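CGAS/DncV-like nucleotidyltransferase in E. coli homolog (PDB 6E0O) synthesizes cyclic dinucleotide second messengers from nucleoside triphosphates as part of a CBASS antiphage defence system. Local coordinates at residues 217-225 against 257-267. Residues are numbered along the deposited sequence; the frame is centred on the assembly and turned at random.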
ATOM      1  N   PHE A 217      -3.518   2.484  -1.230  1.00 13.39           N
ATOM      2  CA  PHE A 217      -3.352   1.843  -2.527  1.00 12.38           C
ATOM      3  C   PHE A 217      -4.063   2.636  -3.614  1.00 11.03           C
ATOM      4  O   PHE A 217      -3.521   2.847  -4.705  1.00 11.63           O
ATOM      5  CB  PHE A 217      -3.900   0.415  -2.459  1.00 12.54           C
ATOM      6  CG  PHE A 217      -3.836  -0.324  -3.762  1.00 13.12           C
ATOM      7  CD1 PHE A 217      -2.655  -0.919  -4.175  1.00 14.07           C
ATOM      8  CD2 PHE A 217      -4.951  -0.426  -4.574  1.00 14.34           C
ATOM      9  CE1 PHE A 217      -2.592  -1.596  -5.367  1.00 15.75           C
ATOM     10  CE2 PHE A 217      -4.884  -1.102  -5.778  1.00 14.03           C
ATOM     11  CZ  PHE A 217      -3.704  -1.687  -6.169  1.00 14.92           C
ATOM     12  N   PHE A 218      -5.296   3.053  -3.342  1.00 11.38           N
ATOM     13  CA  PHE A 218      -6.075   3.791  -4.327  1.00 10.71           C
ATOM     14  C   PHE A 218      -5.388   5.103  -4.676  1.00 10.42           C
ATOM     15  O   PHE A 218      -5.256   5.449  -5.856  1.00 11.14           O
ATOM     16  CB  PHE A 218      -7.471   4.005  -3.750  1.00 11.72           C
ATOM     17  CG  PHE A 218      -8.511   4.453  -4.735  1.00 11.92           C
ATOM     18  CD1 PHE A 218      -8.837   3.691  -5.836  1.00 18.98           C
ATOM     19  CD2 PHE A 218      -9.227   5.609  -4.503  1.00 18.80           C
ATOM     20  CE1 PHE A 218      -9.826   4.093  -6.705  1.00 19.49           C
ATOM     21  CE2 PHE A 218     -10.210   6.010  -5.371  1.00 18.20           C
ATOM     22  CZ  PHE A 218     -10.523   5.234  -6.460  1.00 13.92           C
ATOM     23  N   ILE A 219      -4.919   5.836  -3.663  1.00 10.99           N
ATOM     24  CA  ILE A 219      -4.207   7.089  -3.917  1.00 10.82           C
ATOM     25  C   ILE A 219      -2.978   6.830  -4.784  1.00 11.59           C
ATOM     26  O   ILE A 219      -2.719   7.544  -5.762  1.00 11.71           O
ATOM     27  CB  ILE A 219      -3.840   7.778  -2.589  1.00 11.78           C
ATOM     28  CG1 ILE A 219      -5.106   8.221  -1.854  1.00 12.76           C
ATOM     29  CG2 ILE A 219      -2.885   8.951  -2.831  1.00 13.94           C
ATOM     30  CD1 ILE A 219      -4.856   8.784  -0.464  1.00 14.05           C
ATOM     31  N   GLU A 220      -2.198   5.802  -4.431  1.00 11.48           N
ATOM     32  CA  GLU A 220      -0.996   5.493  -5.196  1.00 11.06           C
ATOM     33  C   GLU A 220      -1.323   5.231  -6.655  1.00 10.58           C
ATOM     34  O   GLU A 220      -0.612   5.707  -7.552  1.00 11.97           O
ATOM     35  CB  GLU A 220      -0.282   4.289  -4.592  1.00 13.22           C
ATOM     36  CG  GLU A 220       0.406   4.620  -3.284  1.00 15.28           C
ATOM     37  CD  GLU A 220       1.090   3.443  -2.645  1.00 21.69           C
ATOM     38  OE1 GLU A 220       1.880   2.741  -3.310  1.00 22.99           O
ATOM     39  OE2 GLU A 220       0.826   3.233  -1.453  1.00 31.30           O
ATOM     40  N   CYS A 221      -2.403   4.485  -6.915  1.00 10.79           N
ATOM     41  CA  CYS A 221      -2.775   4.182  -8.292  1.00 10.66           C
ATOM     42  C   CYS A 221      -3.264   5.427  -9.024  1.00 10.79           C
ATOM     43  O   CYS A 221      -2.945   5.617 -10.200  1.00 11.77           O
ATOM     44  CB  CYS A 221      -3.850   3.096  -8.323  1.00 11.59           C
ATOM     45  SG  CYS A 221      -3.316   1.441  -7.793  1.00 12.14           S
ATOM     46  N   LEU A 222      -4.051   6.278  -8.357  1.00 10.28           N
ATOM     47  CA  LEU A 222      -4.542   7.485  -9.016  1.00 11.23           C
ATOM     48  C   LEU A 222      -3.383   8.362  -9.465  1.00 10.40           C
ATOM     49  O   LEU A 222      -3.335   8.803 -10.618  1.00 11.27           O
ATOM     50  CB  LEU A 222      -5.451   8.280  -8.086  1.00 10.43           C
ATOM     51  CG  LEU A 222      -6.786   7.630  -7.723  1.00 11.70           C
ATOM     52  CD1 LEU A 222      -7.448   8.438  -6.609  1.00 13.05           C
ATOM     53  CD2 LEU A 222      -7.685   7.515  -8.929  1.00 12.08           C
ATOM     54  N   VAL A 223      -2.444   8.648  -8.559  1.00 10.27           N
ATOM     55  CA  VAL A 223      -1.337   9.525  -8.924  1.00 10.14           C
ATOM     56  C   VAL A 223      -0.467   8.866  -9.988  1.00 10.31           C
ATOM     57  O   VAL A 223       0.111   9.554 -10.838  1.00 10.86           O
ATOM     58  CB  VAL A 223      -0.541   9.937  -7.671  1.00 10.79           C
ATOM     59  CG1 VAL A 223       0.563  10.902  -8.043  1.00 11.21           C
ATOM     60  CG2 VAL A 223      -1.459  10.563  -6.628  1.00 11.58           C
ATOM     61  N   TYR A 224      -0.374   7.538  -9.967  1.00 10.03           N
ATOM     62  CA  TYR A 224       0.450   6.816 -10.925  1.00 11.01           C
ATOM     63  C   TYR A 224       0.002   7.085 -12.354  1.00 11.67           C
ATOM     64  O   TYR A 224       0.827   7.076 -13.275  1.00 11.66           O
ATOM     65  CB  TYR A 224       0.392   5.304 -10.626  1.00 11.71           C
ATOM     66  CG  TYR A 224       1.265   4.492 -11.556  1.00 11.56           C
ATOM     67  CD1 TYR A 224       2.631   4.413 -11.346  1.00 11.48           C
ATOM     68  CD2 TYR A 224       0.739   3.837 -12.661  1.00 13.06           C
ATOM     69  CE1 TYR A 224       3.445   3.705 -12.207  1.00 11.98           C
ATOM     70  CE2 TYR A 224       1.543   3.130 -13.518  1.00 13.24           C
ATOM     71  CZ  TYR A 224       2.888   3.064 -13.286  1.00 12.76           C
ATOM     72  OH  TYR A 224       3.690   2.358 -14.148  1.00 13.84           O
ATOM     73  N   ASN A 225      -1.291   7.312 -12.564  1.00 11.05           N
ATOM     74  CA  ASN A 225      -1.828   7.512 -13.904  1.00 11.40           C
ATOM     75  C   ASN A 225      -1.717   8.951 -14.391  1.00 11.53           C
ATOM     76  O   ASN A 225      -2.066   9.229 -15.546  1.00 13.66           O
ATOM     77  CB  ASN A 225      -3.275   7.015 -13.977  1.00 12.26           C
ATOM     78  CG  ASN A 225      -3.366   5.498 -14.017  1.00 12.56           C
ATOM     79  OD1 ASN A 225      -3.452   4.894 -15.087  1.00 12.92           O
ATOM     80  ND2 ASN A 225      -3.342   4.871 -12.848  1.00 12.34           N
ATOM     81  N   TYR A 257      -7.791   3.981 -15.937  1.00 12.87           N
ATOM     82  CA  TYR A 257      -6.564   3.955 -15.161  1.00 11.43           C
ATOM     83  C   TYR A 257      -6.129   2.516 -14.909  1.00 11.77           C
ATOM     84  O   TYR A 257      -6.952   1.620 -14.719  1.00 12.71           O
ATOM     85  CB  TYR A 257      -6.819   4.638 -13.814  1.00 12.30           C
ATOM     86  CG  TYR A 257      -6.687   6.146 -13.795  1.00 10.81           C
ATOM     87  CD1 TYR A 257      -6.751   6.908 -14.958  1.00 12.13           C
ATOM     88  CD2 TYR A 257      -6.473   6.808 -12.594  1.00 11.46           C
ATOM     89  CE1 TYR A 257      -6.592   8.289 -14.913  1.00 11.58           C
ATOM     90  CE2 TYR A 257      -6.314   8.168 -12.545  1.00 11.69           C
ATOM     91  CZ  TYR A 257      -6.374   8.905 -13.696  1.00 12.11           C
ATOM     92  OH  TYR A 257      -6.201  10.261 -13.592  1.00 12.33           O
ATOM     93  N   THR A 258      -4.821   2.308 -14.860  1.00 11.47           N
ATOM     94  CA  THR A 258      -4.284   1.022 -14.443  1.00 11.60           C
ATOM     95  C   THR A 258      -3.921   1.056 -12.959  1.00 11.28           C
ATOM     96  O   THR A 258      -3.725   2.117 -12.363  1.00 12.03           O
ATOM     97  CB  THR A 258      -3.040   0.628 -15.250  1.00 13.19           C
ATOM     98  OG1 THR A 258      -1.932   1.446 -14.864  1.00 13.92           O
ATOM     99  CG2 THR A 258      -3.259   0.775 -16.744  1.00 15.64           C
ATOM    100  N   GLU A 259      -3.813  -0.127 -12.360  1.00 12.11           N
ATOM    101  CA  GLU A 259      -3.096  -0.246 -11.101  1.00 11.50           C
ATOM    102  C   GLU A 259      -1.632   0.084 -11.353  1.00 11.22           C
ATOM    103  O   GLU A 259      -1.169   0.089 -12.492  1.00 12.05           O
ATOM    104  CB  GLU A 259      -3.274  -1.652 -10.523  1.00 12.42           C
ATOM    105  CG  GLU A 259      -4.734  -1.920 -10.136  1.00 13.19           C
ATOM    106  CD  GLU A 259      -4.984  -3.237  -9.436  1.00 17.45           C
ATOM    107  OE1 GLU A 259      -4.099  -4.107  -9.445  1.00 21.83           O
ATOM    108  OE2 GLU A 259      -6.084  -3.408  -8.869  1.00 18.98           O
ATOM    109  N   VAL A 260      -0.904   0.388 -10.278  1.00 11.37           N
ATOM    110  CA  VAL A 260       0.527   0.653 -10.407  1.00 11.89           C
ATOM    111  C   VAL A 260       1.222  -0.524 -11.069  1.00 11.99           C
ATOM    112  O   VAL A 260       2.174  -0.341 -11.833  1.00 13.58           O
ATOM    113  CB  VAL A 260       1.156   0.984  -9.039  1.00 12.10           C
ATOM    114  CG1 VAL A 260       2.645   1.222  -9.204  1.00 11.91           C
ATOM    115  CG2 VAL A 260       0.492   2.196  -8.406  1.00 11.94           C
ATOM    116  N   ASN A 261       0.754  -1.749 -10.800  1.00 12.63           N
ATOM    117  CA  ASN A 261       1.368  -2.940 -11.379  1.00 12.82           C
ATOM    118  C   ASN A 261       1.223  -3.011 -12.896  1.00 13.21           C
ATOM    119  O   ASN A 261       1.899  -3.832 -13.519  1.00 14.47           O
ATOM    120  CB  ASN A 261       0.814  -4.209 -10.717  1.00 13.67           C
ATOM    121  CG  ASN A 261      -0.688  -4.354 -10.864  1.00 13.37           C
ATOM    122  OD1 ASN A 261      -1.246  -4.159 -11.937  1.00 13.78           O
ATOM    123  ND2 ASN A 261      -1.347  -4.701  -9.773  1.00 14.84           N
ATOM    124  N   ARG A 262       0.356  -2.197 -13.496  1.00 13.47           N
ATOM    125  CA  ARG A 262       0.141  -2.140 -14.942  1.00 14.63           C
ATOM    126  C   ARG A 262      -0.371  -3.449 -15.526  1.00 15.69           C
ATOM    127  O   ARG A 262      -0.360  -3.628 -16.755  1.00 18.67           O
ATOM    128  CB  ARG A 262       1.380  -1.664 -15.712  1.00 17.85           C
ATOM    129  CG  ARG A 262       1.605  -0.177 -15.617  1.00 22.38           C
ATOM    130  CD  ARG A 262       2.649   0.304 -16.606  1.00 27.93           C
ATOM    131  NE  ARG A 262       2.412   1.693 -16.987  1.00 35.07           N
ATOM    132  CZ  ARG A 262       3.348   2.521 -17.438  1.00 39.60           C
ATOM    133  NH1 ARG A 262       4.602   2.111 -17.563  1.00 41.69           N
ATOM    134  NH2 ARG A 262       3.026   3.768 -17.755  1.00 41.83           N
ATOM    135  N   LEU A 263      -0.820  -4.368 -14.680  1.00 14.10           N
ATOM    136  CA  LEU A 263      -1.321  -5.653 -15.129  1.00 15.07           C
ATOM    137  C   LEU A 263      -2.834  -5.708 -15.165  1.00 14.61           C
ATOM    138  O   LEU A 263      -3.389  -6.526 -15.903  1.00 15.94           O
ATOM    139  CB  LEU A 263      -0.826  -6.759 -14.194  1.00 16.75           C
ATOM    140  CG  LEU A 263       0.680  -7.005 -14.229  1.00 18.24           C
ATOM    141  CD1 LEU A 263       1.099  -7.809 -13.020  1.00 20.34           C
ATOM    142  CD2 LEU A 263       1.060  -7.716 -15.514  1.00 20.53           C
ATOM    143  N   PHE A 264      -3.505  -4.868 -14.378  1.00 14.72           N
ATOM    144  CA  PHE A 264      -4.949  -4.888 -14.233  1.00 15.10           C
ATOM    145  C   PHE A 264      -5.449  -3.460 -14.115  1.00 13.78           C
ATOM    146  O   PHE A 264      -4.698  -2.544 -13.771  1.00 13.71           O
ATOM    147  CB  PHE A 264      -5.345  -5.763 -13.050  1.00 17.17           C
ATOM    148  CG  PHE A 264      -4.939  -7.187 -13.241  1.00 18.59           C
ATOM    149  CD1 PHE A 264      -5.708  -8.031 -14.018  1.00 20.05           C
ATOM    150  CD2 PHE A 264      -3.760  -7.665 -12.705  1.00 20.18           C
ATOM    151  CE1 PHE A 264      -5.334  -9.334 -14.231  1.00 23.49           C
ATOM    152  CE2 PHE A 264      -3.376  -8.976 -12.916  1.00 22.76           C
ATOM    153  CZ  PHE A 264      -4.162  -9.808 -13.683  1.00 22.88           C
ATOM    154  N   TRP A 265      -6.721  -3.288 -14.449  1.00 14.56           N
ATOM    155  CA  TRP A 265      -7.342  -1.980 -14.431  1.00 13.72           C
ATOM    156  C   TRP A 265      -7.688  -1.574 -13.006  1.00 12.98           C
ATOM    157  O   TRP A 265      -8.139  -2.393 -12.202  1.00 14.23           O
ATOM    158  CB  TRP A 265      -8.640  -2.003 -15.237  1.00 15.27           C
ATOM    159  CG  TRP A 265      -8.506  -2.245 -16.700  1.00 19.73           C
ATOM    160  CD1 TRP A 265      -9.009  -3.305 -17.399  1.00 26.65           C
ATOM    161  CD2 TRP A 265      -7.851  -1.405 -17.658  1.00 19.75           C
ATOM    162  NE1 TRP A 265      -8.704  -3.178 -18.730  1.00 28.78           N
ATOM    163  CE2 TRP A 265      -7.995  -2.021 -18.918  1.00 24.63           C
ATOM    164  CE3 TRP A 265      -7.160  -0.193 -17.577  1.00 18.05           C
ATOM    165  CZ2 TRP A 265      -7.465  -1.471 -20.084  1.00 26.65           C
ATOM    166  CZ3 TRP A 265      -6.631   0.348 -18.736  1.00 20.64           C
ATOM    167  CH2 TRP A 265      -6.792  -0.287 -19.973  1.00 24.32           C
ATOM    168  N   LEU A 266      -7.530  -0.285 -12.714  1.00 12.41           N
ATOM    169  CA  LEU A 266      -7.905   0.223 -11.399  1.00 11.69           C
ATOM    170  C   LEU A 266      -9.404   0.101 -11.177  1.00 12.36           C
ATOM    171  O   LEU A 266      -9.848  -0.292 -10.091  1.00 13.56           O
ATOM    172  CB  LEU A 266      -7.464   1.674 -11.265  1.00 11.65           C
ATOM    173  CG  LEU A 266      -7.720   2.314  -9.906  1.00 12.22           C
ATOM    174  CD1 LEU A 266      -7.052   1.556  -8.783  1.00 12.41           C
ATOM    175  CD2 LEU A 266      -7.258   3.776  -9.921  1.00 12.53           C
ATOM    176  N   PHE A 267     -10.197   0.446 -12.181  1.00 12.28           N
ATOM    177  CA  PHE A 267     -11.656   0.412 -12.071  1.00 12.94           C
ATOM    178  C   PHE A 267     -12.216  -0.869 -12.683  1.00 13.53           C
ATOM    179  O   PHE A 267     -13.187  -0.883 -13.423  1.00 17.08           O
ATOM    180  CB  PHE A 267     -12.249   1.688 -12.661  1.00 12.78           C
ATOM    181  CG  PHE A 267     -11.714   2.921 -11.985  1.00 12.38           C
ATOM    182  CD1 PHE A 267     -12.022   3.177 -10.655  1.00 13.71           C
ATOM    183  CD2 PHE A 267     -10.859   3.791 -12.641  1.00 13.72           C
ATOM    184  CE1 PHE A 267     -11.513   4.289 -10.007  1.00 14.86           C
ATOM    185  CE2 PHE A 267     -10.340   4.898 -11.994  1.00 14.39           C
ATOM    186  CZ  PHE A 267     -10.671   5.145 -10.672  1.00 14.67           C
TER
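One face of the Tyr257 ring carries the side chain of Asn225: CB stands 3.3 Å from the ring centroid and 4° off its normal, a CH-pi contact. The amide continues the stack, its plane only 5° from that of the ring. On the Tyr224 ring, Val260 CA lies over one face, offset toward the rim, while Arg262 NE and Thr258 OG1 come to the edge. The Tyr224 hydroxyl sits above a face of the Arg262 guanidinium; OH to NE is 3.2 Å, but the poor angle argues against a hydrogen bond. Phe217 meets the Glu259 carboxylate with its rim, CZ to CD 3.8 Å, the planes nearly perpendicular, and has Cys221 SG over a face.

With CG anti to the carbonyl carbon (chi1 -75°), Asn225 brings its amide over to Tyr257 and Thr258; chi2 and three bonds set it flat. Thr258 N gives to OD1 at 2.9 Å, and ND2 gives to Thr258 O at 2.8 Å, on a lone pair. ND2 also bonds Cys221 O, so the last turn of helix 216-224 is tied to the loop. Val260 N adds a weak bond to Cys221 SG. Alongside, Leu266 CD1 packs on Cys221 CB at 3.6 Å, and Phe267 CE1 reaches the rim of Phe218. The loop is shaped by a type I beta turn, Glu259 to Arg262, and an Asx turn, Asn261 OD1 accepting from Leu263 N.

The joint packs this loop on the helix beside the nucleotide site: Glu220, bonded to His174, lies close to Ser216 and Asn52, which probably bind GTP. Helix 171-184 takes the Val260 side, where Asn177 bonds Val260 O, and helix 275-289 packs on Phe218 and Leu222. Within the loop, Leu263 O bonds Ser147 OG, at the end of strand 135-147.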